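Local coordinates for protein NleG5-1 effector (Enterobacteria phage YYZ-2008, PDB 5VGC) that probably acts as a secreted bacterial effector with ubiquitin-protein transferase activity, through a domain related to the RING family, and binds calcium ions, at residues A[141-144]-A[145-148]; A[172-175]-A[176-180]. The protein carries 1 engineered substitution. All blocks are in the same frame, centred on the assembly; numbering follows the deposited sequence. Where two conformers were deposited one is given.

Contact 1 (A[141-144]-A[145-148]); sequences RTCP and VTLC
C143 meets L147 and C148 through two backbone bonds that close a tight loop, a compact example of a chain reversal stabilised by a cysteine. The segment directions 141-144 and 145-148 lie 149° apart, so the chain nearly doubles back. C143 N donates to C148 O (2.8 Å) almost straight, at 169° at the hydrogen, while L147 N returns to C143 O over the same length along a more bent path. L147 has positive phi, which lets the chain turn back toward C143. T142 CA adds a CA-H...O contact to C148 O.

Inside the turn lies the sulfur of C143. Chi1 of 168° swings SG away from its own nitrogen and under the following peptides, where two amides converge on it: T146 N at 3.3 Å to SG, nearly straight, and V145 N, a weak bond to SG. Two N-H...S bonds to one sulfur recall the knuckles that hold zinc in RING domains, but here the sulfur binds no metal and serves the turn itself. V145 CB touches the same sulfur (CB to SG 3.7 Å). On another part of the turn, L147 reaches back with CD2 to P144 O (3.7 Å). T146 OG1 accepts a weak bond from C148 N (3.3 Å between the two atoms), tying the return limb to itself.

The polar ends at the start of the loop are held outside it: T142 OG1 bonds to S139 O, and R141 forms a salt bridge with E149. The loop joins helix 138-141 to strand 152-157 and rests on strand 164-169, where C143 and T146 touch D169 and P144 packs on M166 and Y168.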
# COMPACT_ATOMS: atom_id res chain seq x y z
N ARG A 141 -32.97 -5.73 -18.74
CA ARG A 141 -32.45 -6.89 -19.47
C ARG A 141 -31.02 -6.69 -19.96
O ARG A 141 -30.36 -7.67 -20.25
CB ARG A 141 -33.36 -7.27 -20.65
CG ARG A 141 -34.68 -7.88 -20.22
CD ARG A 141 -35.50 -8.52 -21.33
NE ARG A 141 -36.15 -9.74 -20.80
CZ ARG A 141 -35.98 -11.00 -21.23
NH1 ARG A 141 -35.19 -11.30 -22.26
NH2 ARG A 141 -36.63 -11.99 -20.62
N THR A 142 -30.53 -5.44 -20.06
CA THR A 142 -29.22 -5.18 -20.70
C THR A 142 -28.08 -4.96 -19.71
O THR A 142 -28.22 -4.20 -18.76
CB THR A 142 -29.27 -3.97 -21.62
OG1 THR A 142 -29.48 -2.79 -20.84
CG2 THR A 142 -30.37 -4.12 -22.67
N CYS A 143 -26.95 -5.61 -19.97
CA CYS A 143 -25.76 -5.54 -19.12
C CYS A 143 -25.11 -4.16 -19.13
O CYS A 143 -24.93 -3.58 -20.21
CB CYS A 143 -24.75 -6.61 -19.55
SG CYS A 143 -23.10 -6.48 -18.84
N PRO A 144 -24.76 -3.62 -17.94
CA PRO A 144 -24.11 -2.28 -17.91
C PRO A 144 -22.73 -2.23 -18.56
O PRO A 144 -22.31 -1.15 -18.97
CB PRO A 144 -24.02 -1.95 -16.43
CG PRO A 144 -24.92 -2.91 -15.73
CD PRO A 144 -24.94 -4.16 -16.58
N VAL A 145 -22.05 -3.38 -18.68
CA VAL A 145 -20.76 -3.46 -19.33
C VAL A 145 -20.94 -3.68 -20.84
O VAL A 145 -20.48 -2.86 -21.62
CB VAL A 145 -19.88 -4.57 -18.70
CG1 VAL A 145 -18.53 -4.66 -19.39
CG2 VAL A 145 -19.69 -4.30 -17.21
N THR A 146 -21.59 -4.76 -21.26
CA THR A 146 -21.71 -5.05 -22.72
C THR A 146 -22.71 -4.16 -23.44
O THR A 146 -22.63 -4.02 -24.66
CB THR A 146 -22.15 -6.49 -23.02
OG1 THR A 146 -23.36 -6.72 -22.31
CG2 THR A 146 -21.08 -7.48 -22.60
N LEU A 147 -23.66 -3.56 -22.70
CA LEU A 147 -24.78 -2.81 -23.29
C LEU A 147 -25.68 -3.70 -24.18
O LEU A 147 -26.27 -3.23 -25.14
CB LEU A 147 -24.30 -1.56 -24.04
CG LEU A 147 -23.34 -0.61 -23.29
CD1 LEU A 147 -22.83 0.49 -24.22
CD2 LEU A 147 -23.96 0.02 -22.05
N CYS A 148 -25.76 -5.00 -23.85
CA CYS A 148 -26.55 -5.98 -24.58
C CYS A 148 -27.28 -6.86 -23.60
O CYS A 148 -26.93 -6.92 -22.45
CB CYS A 148 -25.65 -6.88 -25.42
SG CYS A 148 -24.87 -6.05 -26.79

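Contact 2 (A[172-175]-A[176-180]); sequences ALIH and LVKTR. With CA (calcium ion), chain E.
H175 and T179, one helical turn apart, show how a side chain can share the work of a closing turn. H175 O receives two bonds from the same residue, T179 N at 3.0 Å and T179 OG1 at 2.8 Å, arriving from opposite faces of the carbonyl plane. T179 chi1 of 64° tucks OG1 back over the helix end for this second bond. With CG anti to the backbone N (chi1 180°), the imidazole of H175 stands out from the helix, and T179 CG2 lies over one face, offset toward the rim (4.1 Å to the ring centroid). Because the ring was modelled in two conformers, this CH-pi contact is tentative.

One residue earlier, I174 and K178 repeat the i to i+4 spacing and run side by side, with I174 CG2 against K178 CE (3.7 Å) along an extended lysine chain. L173 and L176, three residues apart, touch through their CD1 atoms (4.1 Å). The backbone under these side chains is regular: L176 N, V177 N and K178 N bond to the carbonyls of A172, L173 and I174.

The helix ends at K178 in a Schellman motif, with R180, at positive phi, as its C-prime residue. R180 N donates to V177 O (2.8 Å), and A181 N reaches L176 O. The arginine folds back so that NH1 bonds to K178 O (2.9 Å), while NE goes to S111 and NH2 weakly to N112. R180 O binds a calcium ion (2.5 Å from R180 O to the metal), which also holds a water.

Helix 170-178 lies with V177 on L115, L118 and I122 of helix 111-125. L173 reaches I122 as well as V154 and M156 of strand 152-157, and L176 packs on P184 and I190 in loops.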
# COMPACT_ATOMS: atom_id res chain seq x y z
N ALA A 172 -18.53 -10.82 -18.91
CA ALA A 172 -18.12 -9.49 -18.45
C ALA A 172 -17.74 -9.54 -16.98
O ALA A 172 -16.71 -9.00 -16.59
CB ALA A 172 -19.23 -8.48 -18.67
N LEU A 173 -18.57 -10.21 -16.17
CA LEU A 173 -18.24 -10.34 -14.74
C LEU A 173 -16.89 -11.09 -14.52
O LEU A 173 -16.03 -10.66 -13.71
CB LEU A 173 -19.37 -11.03 -13.98
CG LEU A 173 -19.64 -10.51 -12.58
CD1 LEU A 173 -19.94 -9.02 -12.61
CD2 LEU A 173 -20.79 -11.31 -11.98
N ILE A 174 -16.73 -12.19 -15.26
CA ILE A 174 -15.46 -12.91 -15.27
C ILE A 174 -14.27 -11.99 -15.64
O ILE A 174 -13.20 -12.04 -14.97
CB ILE A 174 -15.52 -14.16 -16.15
CG1 ILE A 174 -16.42 -15.21 -15.45
CG2 ILE A 174 -14.10 -14.73 -16.39
CD1 ILE A 174 -16.80 -16.40 -16.31
N HIS A 175 -14.46 -11.17 -16.67
CA HIS A 175 -13.46 -10.19 -17.07
C HIS A 175 -13.19 -9.15 -15.97
O HIS A 175 -12.02 -8.83 -15.72
CB HIS A 175 -13.89 -9.49 -18.35
CG HIS A 175 -12.93 -8.45 -18.83
ND1 HIS A 175 -13.15 -7.10 -18.68
CD2 HIS A 175 -11.75 -8.57 -19.48
CE1 HIS A 175 -12.15 -6.43 -19.21
NE2 HIS A 175 -11.28 -7.29 -19.71
N LEU A 176 -14.23 -8.65 -15.32
CA LEU A 176 -14.05 -7.67 -14.23
C LEU A 176 -13.28 -8.29 -13.07
O LEU A 176 -12.34 -7.64 -12.53
CB LEU A 176 -15.38 -7.15 -13.69
CG LEU A 176 -16.24 -6.29 -14.61
CD1 LEU A 176 -17.58 -5.98 -13.96
CD2 LEU A 176 -15.55 -5.02 -15.02
N VAL A 177 -13.66 -9.52 -12.70
CA VAL A 177 -13.00 -10.18 -11.57
C VAL A 177 -11.54 -10.53 -11.92
O VAL A 177 -10.61 -10.18 -11.15
CB VAL A 177 -13.80 -11.42 -11.10
CG1 VAL A 177 -13.00 -12.29 -10.12
CG2 VAL A 177 -15.10 -10.98 -10.47
N LYS A 178 -11.33 -11.18 -13.06
CA LYS A 178 -9.97 -11.56 -13.46
C LYS A 178 -9.00 -10.39 -13.63
O LYS A 178 -7.81 -10.54 -13.38
CB LYS A 178 -9.99 -12.42 -14.71
CG LYS A 178 -10.52 -13.84 -14.47
CD LYS A 178 -10.38 -14.64 -15.75
CE LYS A 178 -10.79 -16.08 -15.64
NZ LYS A 178 -10.49 -16.74 -16.94
N THR A 179 -9.50 -9.23 -14.05
CA THR A 179 -8.68 -8.03 -14.13
C THR A 179 -8.68 -7.25 -12.82
O THR A 179 -8.13 -6.15 -12.77
CB THR A 179 -9.13 -7.09 -15.29
OG1 THR A 179 -10.46 -6.60 -15.05
CG2 THR A 179 -9.06 -7.80 -16.64
N ARG A 180 -9.28 -7.78 -11.74
CA ARG A 180 -9.32 -7.07 -10.46
C ARG A 180 -9.92 -5.65 -10.60
O ARG A 180 -9.56 -4.72 -9.85
CB ARG A 180 -7.90 -7.03 -9.82
CG ARG A 180 -7.44 -8.32 -9.15
CD ARG A 180 -7.03 -9.40 -10.14
NE ARG A 180 -6.47 -10.57 -9.44
CZ ARG A 180 -6.02 -11.68 -10.04
NH1 ARG A 180 -6.07 -11.80 -11.37
NH2 ARG A 180 -5.53 -12.68 -9.31
CA CA E . -8.61 -3.14 -8.23
O HOH W 1 -10.71 -3.08 -7.21

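Contact 1 is a surface loop and contact 2 a partly buried helix end, yet both belong to the same RING-related region and relate to strand 164-169: contact 1 packs on it, and the helix of contact 2 starts directly after it in the chain. They meet where V145 CG1 approaches A172 CB at 4.0 Å and V145 CG2 approaches L176 CD1 at 4.2 Å, with centres 15 Å apart. Their chemistry differs accordingly: a thiol gathers amides in the loop, whereas carbonyls, aliphatic packing and a calcium-binding oxygen serve the helix. In RING and U-box folds such a loop and helix together commonly form the E2-binding groove, probably so here.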